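Local coordinates for protein pof8 (Schizosaccharomyces pombe, PDB 6TZN), which binds the telomerase RNA ter1 and promotes its assembly with the catalytic subunit trt1, here seen as its C-terminal xRRM domain, at residues P21-S26 / R81-H86; S26-L31 / M48-R53; I60-T65 / N114-L119; N74-Q79 / P100-E105. All blocks are in the same frame, centred on the assembly; numbering follows the deposited sequence.

Contact 1: residues P21-S26 / R81-H86; sequences PLTNKS and RKQNSH
The amide group of Q83 and the hydroxyl of T23 meet where two loops come together. Q83 NE2 gives a hydrogen to T23 OG1 at 3.3 Å, with an N-H...O angle of 150°. The hydroxyl lies 21° out of the amide plane, so the bond is somewhat tilted. L22 O lies 3.3 Å from H86 CB, at the root of the imidazole; the ring itself leads away.

T23 OG1 also donates to the backbone carbonyl of H86, at 2.8 Å from H86 O. The hydroxyl therefore takes one hydrogen bond and gives another. With OG1 pointing opposite the backbone N (chi1 -161°), it faces the 81-86 loop. T23 CA adds a C-H...O contact to the same H86 O, at 3.4 Å.

The other partners of the Q83 amide fix its rotation. OE1 accepts from the backbone N of H20, and NE2 also donates to D88 O. Just beyond T23, N24 is the N-cap residue of helix 25-39, and its OD1 bonds T27 OG1.

The whole is loop-to-loop packing in the xRRM fold. It ties the turn leading into helix 25-39 to the long loop between helix 66-78 and strand 103-106.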
# COMPACT_ATOMS: atom_id res chain seq x y z
N PRO A 21 -1.74 -2.79 13.16
CA PRO A 21 -0.37 -3.19 13.53
C PRO A 21 -0.14 -4.69 13.57
O PRO A 21 1.01 -5.13 13.51
CB PRO A 21 -0.17 -2.55 14.92
CG PRO A 21 -1.56 -2.38 15.45
CD PRO A 21 -2.39 -2.03 14.24
N LEU A 22 -1.20 -5.49 13.67
CA LEU A 22 -1.03 -6.93 13.78
C LEU A 22 -1.39 -7.67 12.50
O LEU A 22 -1.61 -8.88 12.51
CB LEU A 22 -1.74 -7.47 15.03
CG LEU A 22 -1.09 -6.95 16.33
CD1 LEU A 22 -2.01 -7.11 17.52
CD2 LEU A 22 0.26 -7.62 16.60
N THR A 23 -1.43 -6.95 11.37
CA THR A 23 -1.73 -7.55 10.08
C THR A 23 -0.50 -8.30 9.55
O THR A 23 0.51 -8.46 10.25
CB THR A 23 -2.26 -6.49 9.12
OG1 THR A 23 -2.95 -7.13 8.04
CG2 THR A 23 -1.14 -5.60 8.55
N ASN A 24 -0.60 -8.81 8.32
CA ASN A 24 0.48 -9.56 7.70
C ASN A 24 0.50 -9.29 6.20
O ASN A 24 -0.39 -8.65 5.65
CB ASN A 24 0.43 -11.05 8.05
CG ASN A 24 -0.81 -11.76 7.52
OD1 ASN A 24 -1.57 -11.21 6.73
ND2 ASN A 24 -1.01 -12.99 7.96
N LYS A 25 1.55 -9.79 5.54
CA LYS A 25 1.73 -9.50 4.12
C LYS A 25 0.59 -10.05 3.28
O LYS A 25 0.17 -9.41 2.30
CB LYS A 25 3.07 -10.06 3.63
CG LYS A 25 4.27 -9.22 4.02
CD LYS A 25 5.56 -9.80 3.45
CE LYS A 25 6.77 -9.14 4.10
NZ LYS A 25 7.97 -9.19 3.23
N SER A 26 0.07 -11.23 3.62
CA SER A 26 -1.03 -11.80 2.86
C SER A 26 -2.26 -10.91 2.91
O SER A 26 -2.91 -10.66 1.88
CB SER A 26 -1.37 -13.19 3.38
OG SER A 26 -2.50 -13.72 2.72
N ARG A 81 -10.80 4.17 3.50
CA ARG A 81 -10.64 2.80 3.96
C ARG A 81 -9.94 2.83 5.30
O ARG A 81 -9.03 3.63 5.52
CB ARG A 81 -9.83 1.96 2.95
CG ARG A 81 -10.37 1.93 1.54
CD ARG A 81 -11.24 0.72 1.30
NE ARG A 81 -11.87 0.77 -0.01
CZ ARG A 81 -12.97 0.10 -0.35
NH1 ARG A 81 -13.59 -0.69 0.51
NH2 ARG A 81 -13.47 0.24 -1.57
N LYS A 82 -10.37 1.94 6.20
CA LYS A 82 -9.73 1.77 7.50
C LYS A 82 -9.77 0.29 7.82
O LYS A 82 -10.83 -0.33 7.77
CB LYS A 82 -10.48 2.53 8.59
N GLN A 83 -8.61 -0.28 8.16
CA GLN A 83 -8.57 -1.68 8.53
C GLN A 83 -9.11 -1.84 9.94
O GLN A 83 -8.57 -1.25 10.89
CB GLN A 83 -7.13 -2.17 8.45
CG GLN A 83 -7.00 -3.41 7.64
CD GLN A 83 -5.59 -3.96 7.62
OE1 GLN A 83 -4.62 -3.29 8.02
NE2 GLN A 83 -5.47 -5.19 7.16
N ASN A 84 -10.18 -2.63 10.09
CA ASN A 84 -10.86 -2.80 11.37
C ASN A 84 -10.31 -3.94 12.22
O ASN A 84 -10.66 -4.04 13.40
CB ASN A 84 -12.35 -3.05 11.12
CG ASN A 84 -13.01 -1.89 10.44
OD1 ASN A 84 -13.18 -0.83 11.04
ND2 ASN A 84 -13.38 -2.06 9.16
N SER A 85 -9.49 -4.80 11.65
CA SER A 85 -8.90 -5.90 12.38
C SER A 85 -7.68 -6.34 11.61
O SER A 85 -7.43 -5.88 10.49
CB SER A 85 -9.90 -7.05 12.51
OG SER A 85 -10.13 -7.62 11.23
N HIS A 86 -6.91 -7.25 12.20
CA HIS A 86 -5.67 -7.66 11.56
C HIS A 86 -5.90 -8.39 10.24
O HIS A 86 -4.99 -8.43 9.41
CB HIS A 86 -4.85 -8.51 12.52
CG HIS A 86 -5.41 -9.87 12.76
ND1 HIS A 86 -5.16 -10.94 11.92
CD2 HIS A 86 -6.21 -10.35 13.75
CE1 HIS A 86 -5.78 -12.01 12.38
NE2 HIS A 86 -6.42 -11.68 13.49

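Contact 2: residues S26-L31 / M48-R53; sequences STIHSL and MYIDYR
I28 sets its CD1 methyl over one face of the Y52 ring. CD1 lies 3.8 Å from the ring centroid and 21° off the ring normal, which makes this a CH-pi contact. The methyl is displaced toward the CG side of the ring, and I28 CD1 to Y52 CG is 3.5 Å. The two side chains cross at about a right angle.

The other branch of I28 meets I50. The two CG2 methyls, of I28 and I50, are 4.1 Å apart. I50 CD1 reaches further, to the backbone of the helix and to H29, where it lies 3.7 Å from H29 CB. Both isoleucines keep CG1 beside the backbone N (chi1 -62° in each). In I28 this sends CD1 to the tyrosine and leaves CG2 for I50.

Further out, polar bonds hold the pieces in place. Y52 OH is hydrogen-bonded to E56 O, which fixes the far end of the ring. K25 NZ, one turn before H29 on the helix, bonds I50 O. D51 pairs through its backbone with I60 of the next strand. I50 also packs on I61, and Y52 on A59.

At the start of 48-53, M48 and Y49 both face R62 in a classic beta bulge. The contact is helix-on-sheet packing: helix 25-39 packs against the outer strand 47-51 on the helical side of the RRM alpha-beta sandwich.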
# COMPACT_ATOMS: atom_id res chain seq x y z
N SER A 26 0.07 -11.23 3.62
CA SER A 26 -1.03 -11.80 2.86
C SER A 26 -2.26 -10.91 2.91
O SER A 26 -2.91 -10.66 1.88
CB SER A 26 -1.37 -13.19 3.38
OG SER A 26 -2.50 -13.72 2.72
N THR A 27 -2.60 -10.40 4.10
CA THR A 27 -3.74 -9.51 4.22
C THR A 27 -3.50 -8.21 3.48
O THR A 27 -4.40 -7.70 2.80
CB THR A 27 -4.07 -9.24 5.70
OG1 THR A 27 -4.28 -10.49 6.37
CG2 THR A 27 -5.32 -8.38 5.83
N ILE A 28 -2.29 -7.65 3.59
CA ILE A 28 -1.98 -6.42 2.86
C ILE A 28 -2.15 -6.64 1.36
O ILE A 28 -2.75 -5.82 0.66
CB ILE A 28 -0.57 -5.91 3.21
CG1 ILE A 28 -0.47 -5.55 4.69
CG2 ILE A 28 -0.21 -4.72 2.32
CD1 ILE A 28 0.98 -5.42 5.17
N HIS A 29 -1.66 -7.77 0.85
CA HIS A 29 -1.81 -8.06 -0.57
C HIS A 29 -3.28 -8.11 -0.97
O HIS A 29 -3.69 -7.50 -1.96
CB HIS A 29 -1.11 -9.39 -0.90
CG HIS A 29 -1.09 -9.71 -2.36
ND1 HIS A 29 0.07 -9.67 -3.11
CD2 HIS A 29 -2.08 -10.07 -3.21
CE1 HIS A 29 -0.21 -10.00 -4.36
NE2 HIS A 29 -1.50 -10.24 -4.45
N SER A 30 -4.09 -8.82 -0.18
CA SER A 30 -5.52 -8.92 -0.49
C SER A 30 -6.20 -7.56 -0.40
O SER A 30 -7.05 -7.23 -1.24
CB SER A 30 -6.19 -9.91 0.46
OG SER A 30 -5.69 -11.21 0.24
N LEU A 31 -5.86 -6.77 0.62
CA LEU A 31 -6.45 -5.45 0.77
C LEU A 31 -6.09 -4.56 -0.42
O LEU A 31 -6.96 -3.89 -1.01
CB LEU A 31 -5.97 -4.82 2.08
CG LEU A 31 -6.54 -3.47 2.49
CD1 LEU A 31 -6.54 -3.33 4.01
CD2 LEU A 31 -5.76 -2.32 1.85
N MET A 48 4.34 -6.37 -6.60
CA MET A 48 5.33 -7.44 -6.75
C MET A 48 5.95 -7.80 -5.41
O MET A 48 6.12 -8.99 -5.09
CB MET A 48 6.42 -7.01 -7.72
CG MET A 48 7.41 -8.11 -7.95
SD MET A 48 8.69 -7.61 -9.09
CE MET A 48 7.65 -6.82 -10.28
N TYR A 49 6.33 -6.80 -4.62
CA TYR A 49 6.91 -7.05 -3.31
C TYR A 49 6.26 -6.14 -2.29
O TYR A 49 5.95 -4.98 -2.57
CB TYR A 49 8.43 -6.84 -3.33
CG TYR A 49 9.10 -7.76 -4.32
CD1 TYR A 49 9.04 -9.14 -4.15
CD2 TYR A 49 9.77 -7.27 -5.43
CE1 TYR A 49 9.64 -10.00 -5.04
CE2 TYR A 49 10.39 -8.13 -6.33
CZ TYR A 49 10.31 -9.49 -6.14
OH TYR A 49 10.90 -10.37 -7.02
N ILE A 50 6.03 -6.69 -1.11
CA ILE A 50 5.49 -5.97 0.02
C ILE A 50 6.53 -6.05 1.12
O ILE A 50 6.85 -7.14 1.60
CB ILE A 50 4.16 -6.58 0.48
CG1 ILE A 50 3.13 -6.48 -0.65
CG2 ILE A 50 3.66 -5.91 1.76
CD1 ILE A 50 1.84 -7.22 -0.36
N ASP A 51 7.09 -4.90 1.50
CA ASP A 51 8.04 -4.84 2.60
C ASP A 51 7.26 -4.47 3.85
O ASP A 51 6.77 -3.34 3.98
CB ASP A 51 9.15 -3.83 2.32
CG ASP A 51 9.97 -4.17 1.07
OD1 ASP A 51 9.90 -5.30 0.54
OD2 ASP A 51 10.72 -3.28 0.62
N TYR A 52 7.11 -5.42 4.76
CA TYR A 52 6.30 -5.21 5.95
C TYR A 52 6.87 -6.01 7.10
O TYR A 52 7.23 -7.18 6.94
CB TYR A 52 4.83 -5.61 5.72
CG TYR A 52 4.02 -5.47 6.98
CD1 TYR A 52 3.68 -4.21 7.48
CD2 TYR A 52 3.65 -6.59 7.72
CE1 TYR A 52 2.97 -4.08 8.65
CE2 TYR A 52 2.93 -6.46 8.89
CZ TYR A 52 2.60 -5.21 9.35
OH TYR A 52 1.91 -5.08 10.53
N ARG A 53 6.96 -5.37 8.27
CA ARG A 53 7.43 -6.00 9.49
C ARG A 53 6.28 -6.05 10.48
O ARG A 53 5.62 -5.03 10.72
CB ARG A 53 8.58 -5.20 10.11
CG ARG A 53 9.18 -5.87 11.33

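Contact 3: residues I60-T65 / N114-L119; sequences IIRWKT and NYWRML. With NO3 (nitrate ion), chain B.
R62 NE donates to O1 of a nitrate ion at 2.9 Å, with an N-H...O angle of 156°. R62 NH2 bonds O3 of the same ion at 3.0 Å, so two N-H groups grip the anion. R62 NH1 bonds W63 O at 2.9 Å, which turns the guanidinium and holds it. The R62 chain bends at chi2 (-80°), which lays the guanidinium beside W116 and the nitrate.

W116 CH2 lies 3.8 Å from R62 NE, which sits at the rim of the indole near its plane. The guanidinium and indole planes are 72° apart. W116 CH2 also touches nitrate O1, and L119 CD2 lies near O2. A leucine in place of R62 would probably leave the nitrate without its charged partner and W63 O without this donor.

Beside this, I60 CG2 packs against Y115 CE2 at 3.6 Å. Y115 OH lies 3.9 Å from R62 CB and hydrogen-bonds D51. W116 stacks on F8.

The nitrate probably comes from the crystallisation liquor. Helix 109-119 lies over the sheet face that commonly binds RNA in RRMs. A C-terminal helix placed there is a hallmark of the xRRM of LARP7 proteins.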
# COMPACT_ATOMS: atom_id res chain seq x y z
N ILE A 60 6.01 -0.73 2.64
CA ILE A 60 6.44 -0.18 1.36
C ILE A 60 6.12 -1.21 0.28
O ILE A 60 6.54 -2.37 0.38
CB ILE A 60 7.94 0.18 1.34
CG1 ILE A 60 8.22 1.29 2.35
CG2 ILE A 60 8.36 0.58 -0.07
CD1 ILE A 60 9.68 1.71 2.41
N ILE A 61 5.36 -0.79 -0.73
CA ILE A 61 4.96 -1.66 -1.83
C ILE A 61 5.81 -1.33 -3.04
O ILE A 61 5.90 -0.17 -3.46
CB ILE A 61 3.46 -1.48 -2.17
CG1 ILE A 61 2.60 -1.40 -0.90
CG2 ILE A 61 3.01 -2.59 -3.11
CD1 ILE A 61 2.70 -2.62 0.01
N ARG A 62 6.45 -2.36 -3.62
CA ARG A 62 7.13 -2.25 -4.90
C ARG A 62 6.16 -2.78 -5.96
O ARG A 62 5.94 -3.99 -6.05
CB ARG A 62 8.44 -3.03 -4.89
CG ARG A 62 9.37 -2.79 -6.10
CD ARG A 62 8.94 -3.58 -7.34
NE ARG A 62 10.07 -3.92 -8.18
CZ ARG A 62 10.04 -4.02 -9.51
NH1 ARG A 62 8.94 -3.74 -10.20
NH2 ARG A 62 11.14 -4.38 -10.16
N TRP A 63 5.60 -1.87 -6.75
CA TRP A 63 4.64 -2.24 -7.77
C TRP A 63 5.36 -2.69 -9.03
O TRP A 63 6.53 -2.39 -9.25
CB TRP A 63 3.73 -1.05 -8.08
CG TRP A 63 2.84 -0.74 -6.93
CD1 TRP A 63 3.06 0.17 -5.92
CD2 TRP A 63 1.58 -1.36 -6.63
NE1 TRP A 63 2.01 0.16 -5.03
CE2 TRP A 63 1.10 -0.78 -5.44
CE3 TRP A 63 0.82 -2.35 -7.26
CZ2 TRP A 63 -0.12 -1.15 -4.87
CZ3 TRP A 63 -0.38 -2.72 -6.69
CH2 TRP A 63 -0.84 -2.13 -5.50
N LYS A 64 4.64 -3.44 -9.87
CA LYS A 64 5.25 -3.93 -11.10
C LYS A 64 5.65 -2.78 -12.02
O LYS A 64 6.73 -2.82 -12.63
CB LYS A 64 4.33 -4.92 -11.82
CG LYS A 64 5.00 -5.66 -12.97
CD LYS A 64 4.04 -6.62 -13.65
CE LYS A 64 4.75 -7.39 -14.75
NZ LYS A 64 3.83 -8.36 -15.42
N THR A 65 4.80 -1.77 -12.15
CA THR A 65 5.02 -0.65 -13.06
C THR A 65 4.60 0.64 -12.39
O THR A 65 3.79 0.63 -11.46
CB THR A 65 4.23 -0.80 -14.37
OG1 THR A 65 2.84 -0.57 -14.11
CG2 THR A 65 4.44 -2.17 -15.01
N ASN A 114 17.47 5.65 -1.65
CA ASN A 114 17.97 4.84 -0.56
C ASN A 114 17.29 3.48 -0.50
O ASN A 114 17.92 2.49 -0.09
CB ASN A 114 17.83 5.57 0.77
CG ASN A 114 18.90 5.17 1.77
OD1 ASN A 114 20.08 5.44 1.57
ND2 ASN A 114 18.48 4.52 2.85
N TYR A 115 16.01 3.39 -0.88
CA TYR A 115 15.35 2.09 -0.94
C TYR A 115 16.12 1.14 -1.85
O TYR A 115 16.42 0.00 -1.48
CB TYR A 115 13.91 2.24 -1.44
CG TYR A 115 13.17 0.93 -1.63
CD1 TYR A 115 13.32 0.17 -2.79
CD2 TYR A 115 12.31 0.46 -0.64
CE1 TYR A 115 12.65 -1.03 -2.95
CE2 TYR A 115 11.62 -0.73 -0.80
CZ TYR A 115 11.79 -1.47 -1.96
OH TYR A 115 11.10 -2.66 -2.13
N TRP A 116 16.45 1.61 -3.06
CA TRP A 116 17.14 0.76 -4.01
C TRP A 116 18.59 0.52 -3.60
O TRP A 116 19.11 -0.58 -3.82
CB TRP A 116 17.00 1.35 -5.42
CG TRP A 116 15.58 1.30 -5.90
CD1 TRP A 116 14.71 2.35 -5.99
CD2 TRP A 116 14.87 0.14 -6.34
NE1 TRP A 116 13.49 1.90 -6.45
CE2 TRP A 116 13.56 0.56 -6.68
CE3 TRP A 116 15.20 -1.21 -6.48
CZ2 TRP A 116 12.60 -0.33 -7.16
CZ3 TRP A 116 14.24 -2.09 -6.95
CH2 TRP A 116 12.95 -1.65 -7.28
N ARG A 117 19.24 1.52 -3.00
CA ARG A 117 20.59 1.34 -2.49
C ARG A 117 20.63 0.29 -1.39
O ARG A 117 21.51 -0.58 -1.38
CB ARG A 117 21.14 2.68 -1.98
CG ARG A 117 22.52 2.61 -1.36
CD ARG A 117 22.93 3.96 -0.78
NE ARG A 117 22.89 5.03 -1.78
CZ ARG A 117 21.98 6.01 -1.80
NH1 ARG A 117 21.04 6.07 -0.87
NH2 ARG A 117 22.03 6.93 -2.75
N MET A 118 19.67 0.35 -0.45
CA MET A 118 19.64 -0.63 0.63
C MET A 118 19.26 -2.01 0.13
O MET A 118 19.76 -3.02 0.65
CB MET A 118 18.68 -0.17 1.73
CG MET A 118 19.20 1.00 2.56
SD MET A 118 20.70 0.59 3.48
CE MET A 118 21.99 1.24 2.43
N LEU A 119 18.37 -2.08 -0.86
CA LEU A 119 18.04 -3.37 -1.45
C LEU A 119 19.28 -4.03 -2.05
O LEU A 119 19.45 -5.25 -1.95
CB LEU A 119 16.96 -3.20 -2.52
CG LEU A 119 16.42 -4.50 -3.13
CD1 LEU A 119 15.66 -5.30 -2.10
CD2 LEU A 119 15.55 -4.18 -4.35
N NO3 B . 12.99 -5.67 -7.11
O1 NO3 B . 12.15 -4.98 -6.47
O2 NO3 B . 13.61 -6.59 -6.52
O3 NO3 B . 13.23 -5.45 -8.33

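Contact 4: residues N74-Q79 / P100-E105; sequences NAFRTQ and PFLIAE
F76 has CG beside its backbone N and opposite its carbonyl carbon (chi1 -73°), which sends the ring from the helix toward the strand. The backbone points L102 CB at this ring. The chi1 of L102 (-71°) directs only CG and the methyls, and CD1 ends near F76 CE1. The two side chains cross at an oblique angle.

F76 CD1 lies 3.8 Å from L102 CB, and CE1 is close to both CB and CD1 of that leucine. At the other ortho carbon, F76 CD2 is 3.8 Å from A104 CB. The ring thus bridges residues two apart on the 100-105 segment, and I103 between them points away from the helix. An alanine replacing F76 would probably open a gap beside L102 and A104 and leave both without the ring they pack on.

The backbones are joined by water. One water donates to F76 O at 2.9 Å and to L102 O at 2.7 Å. A second water lies 2.9 Å from Q79 O and 2.7 Å from L102 O. L102 O is thus tied to the C-terminal end of the helix by two waters.

That end has its own polar bonds. T78 OG1 and T78 N reach N74 O from opposite faces of its carbonyl plane. R77 NH1 bonds N74 OD1 at 2.7 Å.

The side-chain contact between 74-79 and 100-105 is thus apolar, while water links their backbone carbonyls near the helix C-terminus.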
# COMPACT_ATOMS: atom_id res chain seq x y z
N ASN A 74 -4.09 6.86 -6.28
CA ASN A 74 -5.41 7.41 -6.57
C ASN A 74 -6.50 6.68 -5.79
O ASN A 74 -7.45 7.30 -5.31
CB ASN A 74 -5.69 7.34 -8.07
CG ASN A 74 -4.82 8.28 -8.87
OD1 ASN A 74 -4.27 9.24 -8.34
ND2 ASN A 74 -4.68 8.00 -10.17
N ALA A 75 -6.37 5.36 -5.66
CA ALA A 75 -7.39 4.56 -4.99
C ALA A 75 -7.55 4.98 -3.53
O ALA A 75 -8.67 5.18 -3.05
CB ALA A 75 -7.02 3.08 -5.08
N PHE A 76 -6.44 5.11 -2.80
CA PHE A 76 -6.56 5.48 -1.39
C PHE A 76 -6.88 6.95 -1.19
O PHE A 76 -7.43 7.31 -0.14
CB PHE A 76 -5.31 5.07 -0.61
CG PHE A 76 -5.22 3.60 -0.37
CD1 PHE A 76 -5.96 2.99 0.62
CD2 PHE A 76 -4.41 2.81 -1.18
CE1 PHE A 76 -5.89 1.63 0.83
CE2 PHE A 76 -4.32 1.45 -0.98
CZ PHE A 76 -5.06 0.86 0.04
N ARG A 77 -6.58 7.80 -2.17
CA ARG A 77 -6.99 9.20 -2.06
C ARG A 77 -8.50 9.34 -2.21
O ARG A 77 -9.12 10.16 -1.52
CB ARG A 77 -6.28 10.04 -3.11
CG ARG A 77 -6.55 11.53 -2.95
CD ARG A 77 -6.01 12.34 -4.12
NE ARG A 77 -6.75 12.07 -5.35
CZ ARG A 77 -6.25 11.42 -6.39
NH1 ARG A 77 -5.01 10.96 -6.36
NH2 ARG A 77 -7.00 11.22 -7.47
N THR A 78 -9.11 8.54 -3.08
CA THR A 78 -10.52 8.70 -3.37
C THR A 78 -11.43 7.76 -2.57
O THR A 78 -12.62 8.05 -2.44
CB THR A 78 -10.79 8.56 -4.88
OG1 THR A 78 -10.39 7.27 -5.33
CG2 THR A 78 -10.00 9.61 -5.65
N GLN A 79 -10.89 6.68 -2.01
CA GLN A 79 -11.67 5.74 -1.20
C GLN A 79 -11.27 5.86 0.26
O GLN A 79 -10.09 5.71 0.59
CB GLN A 79 -11.44 4.31 -1.68
CG GLN A 79 -11.68 4.05 -3.16
CD GLN A 79 -11.31 2.63 -3.56
OE1 GLN A 79 -11.48 1.70 -2.78
NE2 GLN A 79 -10.79 2.46 -4.77
N PRO A 100 -7.35 5.29 12.14
CA PRO A 100 -7.16 6.32 11.11
C PRO A 100 -7.37 5.75 9.72
O PRO A 100 -7.40 4.53 9.51
CB PRO A 100 -5.70 6.75 11.31
CG PRO A 100 -5.03 5.60 12.02
CD PRO A 100 -6.09 4.64 12.52
N PHE A 101 -7.54 6.66 8.75
CA PHE A 101 -7.71 6.24 7.36
C PHE A 101 -6.39 5.76 6.76
O PHE A 101 -5.33 6.35 6.98
CB PHE A 101 -8.25 7.39 6.51
CG PHE A 101 -9.68 7.74 6.80
CD1 PHE A 101 -10.71 6.89 6.43
CD2 PHE A 101 -10.00 8.94 7.42
CE1 PHE A 101 -12.03 7.22 6.68
CE2 PHE A 101 -11.31 9.27 7.68
CZ PHE A 101 -12.33 8.42 7.31
N LEU A 102 -6.46 4.67 6.00
CA LEU A 102 -5.33 4.23 5.20
C LEU A 102 -4.90 5.32 4.22
O LEU A 102 -5.74 5.96 3.56
CB LEU A 102 -5.70 2.96 4.44
CG LEU A 102 -5.83 1.72 5.34
CD1 LEU A 102 -6.68 0.66 4.69
CD2 LEU A 102 -4.44 1.17 5.66
N ILE A 103 -3.59 5.52 4.11
CA ILE A 103 -2.98 6.53 3.26
C ILE A 103 -1.92 5.85 2.40
O ILE A 103 -1.20 4.98 2.89
CB ILE A 103 -2.32 7.63 4.12
CG1 ILE A 103 -3.39 8.45 4.85
CG2 ILE A 103 -1.41 8.53 3.27
CD1 ILE A 103 -2.81 9.43 5.83
N ALA A 104 -1.82 6.25 1.14
CA ALA A 104 -0.74 5.79 0.27
C ALA A 104 -0.01 6.99 -0.30
O ALA A 104 -0.64 7.94 -0.79
CB ALA A 104 -1.27 4.89 -0.86
N GLU A 105 1.32 6.96 -0.25
CA GLU A 105 2.16 8.04 -0.73
C GLU A 105 3.26 7.48 -1.63
O GLU A 105 3.87 6.46 -1.30
CB GLU A 105 2.84 8.78 0.43
CG GLU A 105 1.93 9.18 1.57
CD GLU A 105 2.69 9.76 2.75
OE1 GLU A 105 2.10 10.58 3.49
OE2 GLU A 105 3.87 9.40 2.94
O HOH W 1 -6.23 8.28 2.28
O HOH W 2 -8.30 5.41 2.80

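How the contacts relate
Contact 4 is the most buried of the four and contact 3 lies at the surface; contacts 1 and 2 are partly buried. Contacts 1 and 2 share S26 and helix 25-39. Contacts 2, 3 and 4 all reach the four-stranded sheet. Contacts 2 and 4 are helix packing with apolar side chains, and they meet where L31 touches F76 and L102. Contact 1 instead joins loops through hydroxyl, amide and carbonyl bonds, and R81 O links it to L102 N of contact 4. Contact 3 mixes aromatic rings with an arginine and an anion. It adjoins contact 2 through the neighbouring strands 47-51 and 58-63, and D51 also ties helix 109-119 to that edge.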